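Local coordinates for cysteine protease (PDB 3OIS), which probably cleaves peptide bonds as a papain-family cysteine protease, and binds uridine-5'-diphosphate in the crystal, at residues C78-L83 / Y109-I114; A84-F89 / A238-G243; F204-S209 / F251-S256; N218-R223 / N259-D264. All coordinates share one frame; numbering follows the deposited sequence.

In the fold
Contacts 1 and 2 share helix 78-93: its first turns meet helix 104-114 in contact 1, and the turns that follow meet strand 233-245 in contact 2. That strand then pairs with both strands of contact 3, whose centre lies about 8 Å from that of contact 2; Cys241 N to Phe204 O, at 2.7 Å, is a probable hydrogen bond. Contact 4 is a surface site about 14 Å, centre to centre, from contact 3, and the salt bridge Arg252 NH1 to Glu263 OE1 (2.9 Å) joins the two. UDP lies on the helical side: the side chain of Leu83 in contact 1 is about 12 Å from it, and contact 4 is remote from the annotated sites.

Contact 1. Residues C78-L83 / Y109-I114; sequences CTANAL and YNERKI
Glu111 reaches out of helix 104-114 to Thr79 on helix 78-93, and this one acidic side chain makes every close contact between 109-114 and 78-83. Just before it, Asn110 turns to other partners and bonds through OD1 to Tyr173 OH. At Glu111, CG lies anti to the carbonyl carbon (chi1 -71°) and the chain runs on extended, long enough to bridge the two segments, whose axes approach to 10.9 Å. Its carboxylate accepts from Thr79: OG1 donates to OE2 over 2.7 Å, using the syn lone pair. OE1 is left at 3.2 Å from Thr79 OG1 and passes Ala80 CB at 4.2 Å, while Leu83 CD1 stands 4.4 Å from OE2. Burial among such apolar neighbours may raise the pKa of the carboxylate, though the threonine donor, and the side chain of Lys131 about 8 Å from that of Glu111, would work against this. Next along, Arg112 is directed to the carbonyls of Tyr120 and Ala164. The segment axes cross at 127°, and only 103 Å² is buried between the segments, a sparse polar bridge. It lies in the helical half of the papain-like fold, between the long central helix and a helix packed beside it.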
loop_
_atom_site.group_PDB
_atom_site.type_symbol
_atom_site.label_atom_id
_atom_site.label_comp_id
_atom_site.label_asym_id
_atom_site.label_seq_id
_atom_site.Cartn_x
_atom_site.Cartn_y
_atom_site.Cartn_z
ATOM N N CYS A 78 1.016 1.529 -6.373
ATOM C CA CYS A 78 1.254 1.690 -4.905
ATOM C C CYS A 78 0.458 0.656 -4.083
ATOM O O CYS A 78 1.008 0.130 -3.064
ATOM C CB CYS A 78 0.917 3.098 -4.332
ATOM S SG CYS A 78 -0.843 3.525 -4.637
ATOM N N THR A 79 -0.811 0.372 -4.456
ATOM C CA THR A 79 -1.570 -0.594 -3.686
ATOM C C THR A 79 -0.833 -1.940 -3.718
ATOM O O THR A 79 -0.800 -2.609 -2.679
ATOM C CB THR A 79 -3.030 -0.746 -4.108
ATOM O OG1 THR A 79 -3.069 -1.315 -5.435
ATOM C CG2 THR A 79 -3.699 0.619 -4.097
ATOM N N ALA A 80 -0.246 -2.378 -4.855
ATOM C CA ALA A 80 0.428 -3.675 -4.915
ATOM C C ALA A 80 1.724 -3.655 -4.131
ATOM O O ALA A 80 2.183 -4.733 -3.614
ATOM C CB ALA A 80 0.748 -3.958 -6.322
ATOM N N ASN A 81 2.362 -2.484 -4.093
ATOM C CA ASN A 81 3.607 -2.328 -3.306
ATOM C C ASN A 81 3.378 -2.396 -1.800
ATOM O O ASN A 81 4.109 -3.130 -1.070
ATOM C CB ASN A 81 4.355 -1.041 -3.664
ATOM C CG ASN A 81 5.094 -1.147 -4.962
ATOM O OD1 ASN A 81 4.469 -1.234 -6.086
ATOM N ND2 ASN A 81 6.391 -1.156 -4.884
ATOM N N ALA A 82 2.318 -1.721 -1.330
ATOM C CA ALA A 82 1.935 -1.762 0.055
ATOM C C ALA A 82 1.524 -3.203 0.435
ATOM O O ALA A 82 1.946 -3.706 1.463
ATOM C CB ALA A 82 0.770 -0.787 0.359
ATOM N N LEU A 83 0.699 -3.853 -0.411
ATOM C CA LEU A 83 0.228 -5.169 -0.090
ATOM C C LEU A 83 1.319 -6.242 -0.216
ATOM O O LEU A 83 1.328 -7.209 0.596
ATOM C CB LEU A 83 -0.958 -5.533 -0.994
ATOM C CG LEU A 83 -2.248 -4.805 -0.559
ATOM C CD1 LEU A 83 -3.390 -4.987 -1.718
ATOM C CD2 LEU A 83 -2.804 -5.300 0.838
ATOM N N TYR A 109 -1.680 -6.555 -12.027
ATOM C CA TYR A 109 -2.360 -7.020 -13.252
ATOM C C TYR A 109 -3.751 -7.547 -12.857
ATOM O O TYR A 109 -4.804 -7.130 -13.419
ATOM C CB TYR A 109 -1.497 -8.112 -13.955
ATOM C CG TYR A 109 -2.175 -8.627 -15.188
ATOM C CD1 TYR A 109 -1.856 -8.091 -16.393
ATOM C CD2 TYR A 109 -3.145 -9.616 -15.128
ATOM C CE1 TYR A 109 -2.523 -8.501 -17.550
ATOM C CE2 TYR A 109 -3.783 -10.073 -16.335
ATOM C CZ TYR A 109 -3.473 -9.513 -17.460
ATOM O OH TYR A 109 -4.092 -9.996 -18.552
ATOM N N ASN A 110 -3.812 -8.385 -11.813
ATOM C CA ASN A 110 -5.054 -8.911 -11.426
ATOM C C ASN A 110 -6.006 -7.900 -10.810
ATOM O O ASN A 110 -7.216 -8.019 -10.992
ATOM C CB ASN A 110 -4.818 -10.171 -10.567
ATOM C CG ASN A 110 -4.277 -11.320 -11.445
ATOM O OD1 ASN A 110 -4.947 -11.785 -12.339
ATOM N ND2 ASN A 110 -3.046 -11.720 -11.205
ATOM N N GLU A 111 -5.496 -6.884 -10.107
ATOM C CA GLU A 111 -6.401 -5.830 -9.629
ATOM C C GLU A 111 -7.129 -5.188 -10.816
ATOM O O GLU A 111 -8.287 -4.929 -10.718
ATOM C CB GLU A 111 -5.629 -4.691 -8.932
ATOM C CG GLU A 111 -5.069 -5.080 -7.603
ATOM C CD GLU A 111 -4.096 -4.046 -7.032
ATOM O OE1 GLU A 111 -3.212 -3.577 -7.750
ATOM O OE2 GLU A 111 -4.325 -3.675 -5.841
ATOM N N ARG A 112 -6.454 -4.988 -11.933
ATOM C CA ARG A 112 -7.039 -4.237 -13.079
ATOM C C ARG A 112 -7.974 -5.167 -13.923
ATOM O O ARG A 112 -8.613 -4.703 -14.804
ATOM C CB ARG A 112 -5.938 -3.638 -13.914
ATOM C CG ARG A 112 -5.413 -2.375 -13.045
ATOM C CD ARG A 112 -4.282 -1.665 -13.782
ATOM N NE ARG A 112 -3.228 -2.630 -13.738
ATOM C CZ ARG A 112 -2.458 -2.902 -14.742
ATOM N NH1 ARG A 112 -2.576 -2.191 -15.880
ATOM N NH2 ARG A 112 -1.544 -3.839 -14.562
ATOM N N LYS A 113 -8.009 -6.459 -13.606
ATOM C CA LYS A 113 -9.094 -7.375 -14.103
ATOM C C LYS A 113 -10.387 -7.108 -13.388
ATOM O O LYS A 113 -11.478 -7.420 -13.929
ATOM C CB LYS A 113 -8.704 -8.858 -13.901
ATOM C CG LYS A 113 -7.431 -9.244 -14.732
ATOM C CD LYS A 113 -7.585 -9.155 -16.266
ATOM C CE LYS A 113 -8.509 -10.233 -16.822
ATOM N NZ LYS A 113 -8.851 -9.918 -18.298
ATOM N N ILE A 114 -10.345 -6.589 -12.163
ATOM C CA ILE A 114 -11.545 -6.295 -11.410
ATOM C C ILE A 114 -12.086 -4.869 -11.702
ATOM O O ILE A 114 -13.300 -4.682 -12.016
ATOM C CB ILE A 114 -11.289 -6.391 -9.840
ATOM C CG1 ILE A 114 -10.874 -7.840 -9.560
ATOM C CG2 ILE A 114 -12.559 -6.121 -9.136
ATOM C CD1 ILE A 114 -10.256 -8.058 -8.141
#

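Contact 2. Residues A84-F89 / A238-G243; sequences AAAIQF and AVLCVG
Leu240 projects from strand 233-245 onto helix 78-93 and meets two successive alanines, Ala85 and Ala86, in a contact that buries 151 Å² between the segments. Its CB points at the helix but makes no close contact with 84-89, and CG likewise serves to carry the methyls forward. A chi1 of -175° carries CG anti to the backbone N and toward the helix, and chi2 of 80° then turns one methyl to each alanine. CD1 rests on Ala86, 3.8 Å from its CB and 4.0 Å from its CA, so it lies close to the helix backbone itself. CD2 takes the neighbouring position, 4.0 Å from Ala85 CB, and Phe89 CB, one turn further on, is 5.0 Å from the same methyl, Leu240 CD2. The small alanines allow the strand to come close: the CA atoms of Ala86 and Leu240 are 6.8 Å apart. This is the seam of the papain-like fold, where the central helix of the helical domain lies against the beta-barrel domain. The alternation of the strand bears this out: Leu240 is turned to the helix, whereas Val239 packs on Phe206, Phe208 and Ile253, and Cys241 on Phe204 and Phe251. Around the leucine the surface is completed by Val205, and Ala86 also touches Ile286 of strand 280-287. Ala85 packs in addition against the side chain of Arg254, whose guanidinium is bonded to the carbonyls of Phe67 and Gln68.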
loop_
_atom_site.group_PDB
_atom_site.type_symbol
_atom_site.label_atom_id
_atom_site.label_comp_id
_atom_site.label_asym_id
_atom_site.label_seq_id
_atom_site.Cartn_x
_atom_site.Cartn_y
_atom_site.Cartn_z
ATOM N N ALA A 84 2.233 -6.106 -1.188
ATOM C CA ALA A 84 3.419 -7.017 -1.302
ATOM C C ALA A 84 4.167 -7.011 0.011
ATOM O O ALA A 84 4.547 -8.106 0.508
ATOM C CB ALA A 84 4.346 -6.586 -2.419
ATOM N N ALA A 85 4.346 -5.821 0.583
ATOM C CA ALA A 85 5.092 -5.685 1.858
ATOM C C ALA A 85 4.301 -6.305 3.034
ATOM O O ALA A 85 4.887 -6.932 3.950
ATOM C CB ALA A 85 5.514 -4.179 2.122
ATOM N N ALA A 86 2.968 -6.125 3.099
ATOM C CA ALA A 86 2.185 -6.736 4.159
ATOM C C ALA A 86 2.383 -8.249 4.100
ATOM O O ALA A 86 2.544 -8.867 5.174
ATOM C CB ALA A 86 0.680 -6.370 3.983
ATOM N N ILE A 87 2.339 -8.841 2.879
ATOM C CA ILE A 87 2.552 -10.300 2.648
ATOM C C ILE A 87 3.978 -10.689 3.077
ATOM O O ILE A 87 4.134 -11.680 3.792
ATOM C CB ILE A 87 2.399 -10.670 1.190
ATOM C CG1 ILE A 87 0.917 -10.603 0.830
ATOM C CG2 ILE A 87 2.855 -12.131 0.986
ATOM C CD1 ILE A 87 0.022 -11.691 1.540
ATOM N N GLN A 88 4.988 -9.907 2.680
ATOM C CA GLN A 88 6.382 -10.224 3.024
ATOM C C GLN A 88 6.576 -10.153 4.514
ATOM O O GLN A 88 7.221 -11.076 5.076
ATOM C CB GLN A 88 7.357 -9.308 2.283
ATOM C CG GLN A 88 8.779 -9.748 2.465
ATOM C CD GLN A 88 9.700 -9.165 1.429
ATOM O OE1 GLN A 88 9.262 -8.525 0.444
ATOM N NE2 GLN A 88 11.036 -9.329 1.666
ATOM N N PHE A 89 5.981 -9.142 5.158
ATOM C CA PHE A 89 6.083 -8.984 6.575
ATOM C C PHE A 89 5.451 -10.156 7.303
ATOM O O PHE A 89 6.027 -10.649 8.312
ATOM C CB PHE A 89 5.356 -7.694 6.998
ATOM C CG PHE A 89 5.427 -7.383 8.475
ATOM C CD1 PHE A 89 6.319 -6.397 8.966
ATOM C CD2 PHE A 89 4.647 -8.094 9.391
ATOM C CE1 PHE A 89 6.363 -6.095 10.376
ATOM C CE2 PHE A 89 4.687 -7.783 10.781
ATOM C CZ PHE A 89 5.553 -6.784 11.262
ATOM N N ALA A 238 -0.949 4.850 -1.460
ATOM C CA ALA A 238 -1.253 3.818 -0.425
ATOM C C ALA A 238 0.076 3.255 0.015
ATOM O O ALA A 238 0.998 3.109 -0.812
ATOM C CB ALA A 238 -2.139 2.724 -0.978
ATOM N N VAL A 239 0.153 3.029 1.346
ATOM C CA VAL A 239 1.447 2.569 1.929
ATOM C C VAL A 239 1.150 1.578 3.028
ATOM O O VAL A 239 0.011 1.356 3.425
ATOM C CB VAL A 239 2.199 3.788 2.553
ATOM C CG1 VAL A 239 2.582 4.785 1.455
ATOM C CG2 VAL A 239 1.311 4.494 3.574
ATOM N N LEU A 240 2.208 0.924 3.508
ATOM C CA LEU A 240 2.135 0.079 4.715
ATOM C C LEU A 240 2.573 0.931 5.935
ATOM O O LEU A 240 3.658 1.561 5.918
ATOM C CB LEU A 240 3.080 -1.134 4.546
ATOM C CG LEU A 240 2.983 -2.155 5.725
ATOM C CD1 LEU A 240 1.712 -3.039 5.486
ATOM C CD2 LEU A 240 4.285 -3.025 5.728
ATOM N N CYS A 241 1.765 0.942 7.010
ATOM C CA CYS A 241 2.170 1.612 8.221
ATOM C C CYS A 241 2.822 0.623 9.196
ATOM O O CYS A 241 2.324 -0.450 9.401
ATOM C CB CYS A 241 0.902 2.207 8.887
ATOM S SG CYS A 241 1.284 3.076 10.439
ATOM N N VAL A 242 3.942 1.008 9.778
ATOM C CA VAL A 242 4.694 -0.006 10.560
ATOM C C VAL A 242 4.965 0.434 11.937
ATOM O O VAL A 242 5.729 -0.229 12.656
ATOM C CB VAL A 242 6.117 -0.296 9.854
ATOM C CG1 VAL A 242 5.890 -0.923 8.447
ATOM C CG2 VAL A 242 6.990 0.980 9.717
ATOM N N GLY A 243 4.377 1.514 12.404
ATOM C CA GLY A 243 4.717 1.975 13.770
ATOM C C GLY A 243 4.213 3.345 14.111
ATOM O O GLY A 243 3.518 3.995 13.329
#

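Contact 3. Residues F204-S209 / F251-S256; sequences FVFGFS and FRIRNS
Ile253 is the bump here, its two branches turned to the rings of Phe206 and Phe208, which lie side by side in front of it. One branch, CG2, comes to the rim of the Phe206 ring, in its plane, equally far from CE1 and CZ at 4.0 Å. The other ends in CD1, which stands 4.4 Å from Phe208 CZ. That division follows from a torsion that places CG1 between the backbone N and the carbonyl carbon (chi1 59°), sending the two branches to different rings. The side chains of Phe206 and Ile253 are roughly perpendicular, so the isoleucine abuts the ring rather than lying over it; the ring also meets that of Phe283, the two planes nearly parallel. Farther along, Phe204 presents its edge to the Phe251 ring, with Phe204 CZ 4.5 Å from Phe251 CD1.

The strand axes are 9.5 Å apart and cross at -87°. Both strands pair with 233-245, which curls between them, so their side chains meet across the interior of the barrel domain of the papain-like fold. Ile274 and Met269 help to fill the same core. Every close contact between the segments joins carbon to carbon, with no charged or polar group involved, so cohesion here probably rests on dispersion and on excluding water, and the fit depends on the shapes of the side chains.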
loop_
_atom_site.group_PDB
_atom_site.type_symbol
_atom_site.label_atom_id
_atom_site.label_comp_id
_atom_site.label_asym_id
_atom_site.label_seq_id
_atom_site.Cartn_x
_atom_site.Cartn_y
_atom_site.Cartn_z
ATOM N N PHE A 204 -0.617 -2.242 8.948
ATOM C CA PHE A 204 -1.850 -2.125 8.127
ATOM C C PHE A 204 -1.534 -1.283 6.905
ATOM O O PHE A 204 -0.558 -0.523 6.896
ATOM C CB PHE A 204 -2.974 -1.473 9.004
ATOM C CG PHE A 204 -2.624 -0.148 9.571
ATOM C CD1 PHE A 204 -2.808 1.034 8.840
ATOM C CD2 PHE A 204 -2.247 -0.033 10.914
ATOM C CE1 PHE A 204 -2.453 2.269 9.380
ATOM C CE2 PHE A 204 -1.953 1.263 11.487
ATOM C CZ PHE A 204 -2.101 2.398 10.709
ATOM N N VAL A 205 -2.334 -1.492 5.865
ATOM C CA VAL A 205 -2.215 -0.683 4.657
ATOM C C VAL A 205 -3.335 0.303 4.672
ATOM O O VAL A 205 -4.385 0.029 5.255
ATOM C CB VAL A 205 -2.318 -1.481 3.341
ATOM C CG1 VAL A 205 -1.081 -2.356 3.158
ATOM C CG2 VAL A 205 -3.645 -2.239 3.274
ATOM N N PHE A 206 -3.053 1.490 4.113
ATOM C CA PHE A 206 -4.098 2.491 3.950
ATOM C C PHE A 206 -3.778 3.421 2.841
ATOM O O PHE A 206 -2.685 3.372 2.277
ATOM C CB PHE A 206 -4.309 3.274 5.246
ATOM C CG PHE A 206 -3.196 4.230 5.565
ATOM C CD1 PHE A 206 -1.960 3.728 6.088
ATOM C CD2 PHE A 206 -3.338 5.576 5.321
ATOM C CE1 PHE A 206 -0.912 4.670 6.403
ATOM C CE2 PHE A 206 -2.325 6.528 5.585
ATOM C CZ PHE A 206 -1.103 6.084 6.171
ATOM N N GLY A 207 -4.781 4.225 2.468
ATOM C CA GLY A 207 -4.713 5.112 1.317
ATOM C C GLY A 207 -4.732 6.545 1.822
ATOM O O GLY A 207 -5.323 6.867 2.879
ATOM N N PHE A 208 -4.101 7.474 1.142
ATOM C CA PHE A 208 -4.254 8.829 1.564
ATOM C C PHE A 208 -4.094 9.823 0.396
ATOM O O PHE A 208 -3.481 9.496 -0.662
ATOM C CB PHE A 208 -3.259 9.171 2.713
ATOM C CG PHE A 208 -1.787 9.087 2.356
ATOM C CD1 PHE A 208 -1.089 7.844 2.307
ATOM C CD2 PHE A 208 -1.062 10.271 2.123
ATOM C CE1 PHE A 208 0.322 7.828 2.075
ATOM C CE2 PHE A 208 0.341 10.249 1.900
ATOM C CZ PHE A 208 1.016 9.026 1.825
ATOM N N SER A 209 -4.584 11.037 0.595
ATOM C CA SER A 209 -4.345 12.076 -0.428
ATOM C C SER A 209 -3.007 12.698 -0.211
ATOM O O SER A 209 -2.678 13.066 0.940
ATOM C CB SER A 209 -5.431 13.147 -0.338
ATOM O OG SER A 209 -6.665 12.553 -0.760
ATOM N N PHE A 251 2.893 8.548 12.920
ATOM C CA PHE A 251 2.933 7.144 12.503
ATOM C C PHE A 251 4.035 6.971 11.484
ATOM O O PHE A 251 4.338 7.887 10.676
ATOM C CB PHE A 251 1.576 6.696 11.870
ATOM C CG PHE A 251 0.487 6.473 12.880
ATOM C CD1 PHE A 251 0.193 5.200 13.316
ATOM C CD2 PHE A 251 -0.242 7.523 13.338
ATOM C CE1 PHE A 251 -0.811 4.920 14.222
ATOM C CE2 PHE A 251 -1.285 7.298 14.321
ATOM C CZ PHE A 251 -1.575 5.992 14.748
ATOM N N ARG A 252 4.704 5.816 11.560
ATOM C CA ARG A 252 5.828 5.534 10.637
ATOM C C ARG A 252 5.292 4.790 9.429
ATOM O O ARG A 252 4.579 3.776 9.562
ATOM C CB ARG A 252 6.806 4.590 11.357
ATOM C CG ARG A 252 8.116 4.331 10.605
ATOM C CD ARG A 252 8.857 5.627 10.578
ATOM N NE ARG A 252 10.248 5.357 10.161
ATOM C CZ ARG A 252 11.171 6.312 9.965
ATOM N NH1 ARG A 252 10.838 7.628 9.991
ATOM N NH2 ARG A 252 12.455 5.955 9.696
ATOM N N ILE A 253 5.607 5.321 8.246
ATOM C CA ILE A 253 5.110 4.706 6.988
ATOM C C ILE A 253 6.271 4.222 6.108
ATOM O O ILE A 253 7.249 4.912 5.930
ATOM C CB ILE A 253 4.078 5.638 6.273
ATOM C CG1 ILE A 253 4.682 6.936 5.951
ATOM C CG2 ILE A 253 2.802 5.907 7.165
ATOM C CD1 ILE A 253 3.788 7.712 4.947
ATOM N N ARG A 254 6.128 3.014 5.562
ATOM C CA ARG A 254 7.019 2.442 4.534
ATOM C C ARG A 254 6.528 2.930 3.231
ATOM O O ARG A 254 5.422 2.604 2.797
ATOM C CB ARG A 254 6.856 0.939 4.649
ATOM C CG ARG A 254 7.742 0.156 3.650
ATOM C CD ARG A 254 7.406 -1.356 3.717
ATOM N NE ARG A 254 7.911 -2.019 2.556
ATOM C CZ ARG A 254 9.177 -2.484 2.383
ATOM N NH1 ARG A 254 10.095 -2.377 3.370
ATOM N NH2 ARG A 254 9.535 -3.066 1.237
ATOM N N ASN A 255 7.334 3.769 2.568
ATOM C CA ASN A 255 6.929 4.257 1.211
ATOM C C ASN A 255 7.513 3.277 0.148
ATOM O O ASN A 255 8.218 2.301 0.538
ATOM C CB ASN A 255 7.355 5.678 1.000
ATOM C CG ASN A 255 6.448 6.430 0.009
ATOM O OD1 ASN A 255 5.685 5.816 -0.729
ATOM N ND2 ASN A 255 6.519 7.755 0.024
ATOM N N SER A 256 7.196 3.464 -1.131
ATOM C CA SER A 256 7.592 2.586 -2.221
ATOM C C SER A 256 8.255 3.441 -3.296
ATOM O O SER A 256 8.045 3.224 -4.483
ATOM C CB SER A 256 6.340 1.846 -2.753
ATOM O OG SER A 256 5.284 2.814 -2.966
#

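Contact 4. Residues N218-R223 / N259-D264; sequences NSLPVR and NNVGED
This is a surface contact between two irregular loops on the outer side of the barrel domain, about 17 Å from its centre to the centre of the chain: residues 218-223 come before strand 233-245, and the loop 259-264 leads into strand 266-270. Val222 is the central knob. Val222 CG1, anti to the backbone N (chi1 177°), approaches Glu263 CD at 3.6 Å, while Val222 CG2 sits 3.8 Å from Gly262 C. The valine and glutamate side chains cross at about a right angle, and the Glu263 stem, CG, touches both methyls. The carboxylate itself is turned to Arg252, which it meets in a salt bridge through OE1. Beside this, Leu220 CD1 meets Val261 CG1 at 4.0 Å, a second, purely apolar touch. A water stitches the backbones together between the two: it donates to Leu220 O at 2.7 Å and accepts from Gly262 N at 2.8 Å, giving each group a partner. Val222 is further tied by backbone bonding to Trp268 of the adjoining strand. From Asn255 to Tyr266 the sequence matches the Asn-Ser-Trp-Gly...Gly-Glu-x-Gly-Tyr signature of papain-like proteases, and 259-264 is the loop within it.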
loop_
_atom_site.group_PDB
_atom_site.type_symbol
_atom_site.label_atom_id
_atom_site.label_comp_id
_atom_site.label_asym_id
_atom_site.label_seq_id
_atom_site.Cartn_x
_atom_site.Cartn_y
_atom_site.Cartn_z
ATOM N N ASN A 218 9.859 17.593 -5.517
ATOM C CA ASN A 218 10.425 16.455 -4.868
ATOM C C ASN A 218 11.194 16.780 -3.573
ATOM O O ASN A 218 12.201 16.114 -3.241
ATOM C CB ASN A 218 11.324 15.668 -5.788
ATOM C CG ASN A 218 10.552 14.707 -6.667
ATOM O OD1 ASN A 218 9.508 14.178 -6.253
ATOM N ND2 ASN A 218 10.960 14.596 -7.904
ATOM N N SER A 219 10.696 17.782 -2.858
ATOM C CA SER A 219 11.314 18.217 -1.582
ATOM C C SER A 219 11.228 17.065 -0.586
ATOM O O SER A 219 12.219 16.714 0.041
ATOM C CB SER A 219 10.624 19.403 -0.955
ATOM O OG SER A 219 9.171 19.294 -0.964
ATOM N N LEU A 220 10.044 16.473 -0.478
ATOM C CA LEU A 220 9.920 15.179 0.288
ATOM C C LEU A 220 10.541 15.205 1.733
ATOM O O LEU A 220 11.301 14.290 2.107
ATOM C CB LEU A 220 10.431 13.988 -0.539
ATOM C CG LEU A 220 9.548 13.785 -1.778
ATOM C CD1 LEU A 220 10.247 12.794 -2.663
ATOM C CD2 LEU A 220 8.203 13.325 -1.312
ATOM N N PRO A 221 10.104 16.142 2.569
ATOM C CA PRO A 221 10.605 16.016 3.959
ATOM C C PRO A 221 10.226 14.713 4.619
ATOM O O PRO A 221 9.193 14.085 4.298
ATOM C CB PRO A 221 9.960 17.223 4.681
ATOM C CG PRO A 221 8.607 17.465 3.819
ATOM C CD PRO A 221 9.163 17.274 2.424
ATOM N N VAL A 222 11.057 14.287 5.578
ATOM C CA VAL A 222 10.789 13.006 6.267
ATOM C C VAL A 222 9.450 13.103 7.013
ATOM O O VAL A 222 8.630 12.126 6.965
ATOM C CB VAL A 222 11.921 12.621 7.264
ATOM C CG1 VAL A 222 11.532 11.354 7.973
ATOM C CG2 VAL A 222 13.193 12.441 6.517
ATOM N N ARG A 223 9.214 14.225 7.678
ATOM C CA ARG A 223 7.917 14.470 8.243
ATOM C C ARG A 223 6.938 15.090 7.235
ATOM O O ARG A 223 7.180 16.129 6.687
ATOM C CB ARG A 223 8.019 15.398 9.516
ATOM C CG ARG A 223 8.893 14.777 10.617
ATOM C CD ARG A 223 8.821 15.602 11.895
ATOM N NE ARG A 223 9.791 14.976 12.795
ATOM C CZ ARG A 223 9.905 15.221 14.096
ATOM N NH1 ARG A 223 10.859 14.600 14.785
ATOM N NH2 ARG A 223 9.049 16.029 14.696
ATOM N N ASN A 259 15.039 3.831 -1.623
ATOM C CA ASN A 259 15.664 4.163 -0.325
ATOM C C ASN A 259 16.475 5.467 -0.282
ATOM O O ASN A 259 17.158 5.753 0.765
ATOM C CB ASN A 259 16.463 2.958 0.228
ATOM C CG ASN A 259 17.760 2.683 -0.543
ATOM O OD1 ASN A 259 18.529 1.754 -0.164
ATOM N ND2 ASN A 259 18.053 3.465 -1.559
ATOM N N ASN A 260 16.375 6.271 -1.360
ATOM C CA ASN A 260 17.113 7.527 -1.408
ATOM C C ASN A 260 16.194 8.703 -1.140
ATOM O O ASN A 260 16.556 9.858 -1.406
ATOM C CB ASN A 260 17.814 7.681 -2.771
ATOM C CG ASN A 260 18.768 6.561 -3.048
ATOM O OD1 ASN A 260 18.757 5.978 -4.153
ATOM N ND2 ASN A 260 19.586 6.185 -2.033
ATOM N N VAL A 261 14.986 8.417 -0.659
ATOM C CA VAL A 261 14.124 9.497 -0.135
ATOM C C VAL A 261 13.718 9.179 1.316
ATOM O O VAL A 261 13.787 8.029 1.721
ATOM C CB VAL A 261 12.811 9.725 -1.074
ATOM C CG1 VAL A 261 13.295 10.180 -2.455
ATOM C CG2 VAL A 261 11.915 8.438 -1.083
ATOM N N GLY A 262 13.261 10.164 2.068
ATOM C CA GLY A 262 12.838 9.974 3.490
ATOM C C GLY A 262 14.067 9.455 4.259
ATOM O O GLY A 262 15.178 9.864 3.980
ATOM N N GLU A 263 13.821 8.534 5.193
ATOM C CA GLU A 263 14.860 7.847 6.009
ATOM C C GLU A 263 14.832 6.412 5.510
ATOM O O GLU A 263 13.997 5.616 5.935
ATOM C CB GLU A 263 14.557 7.979 7.501
ATOM C CG GLU A 263 14.748 9.373 8.048
ATOM C CD GLU A 263 14.281 9.539 9.526
ATOM O OE1 GLU A 263 13.519 8.694 10.028
ATOM O OE2 GLU A 263 14.636 10.525 10.218
ATOM N N ASP A 264 15.726 6.130 4.556
ATOM C CA ASP A 264 15.798 4.829 3.887
ATOM C C ASP A 264 14.469 4.432 3.309
ATOM O O ASP A 264 14.101 3.267 3.321
ATOM C CB ASP A 264 16.258 3.721 4.829
ATOM C CG ASP A 264 17.600 3.228 4.494
ATOM O OD1 ASP A 264 17.853 2.860 3.299
ATOM O OD2 ASP A 264 18.401 3.251 5.453
HETATM O O HOH W 1 13.347 12.841 1.155
#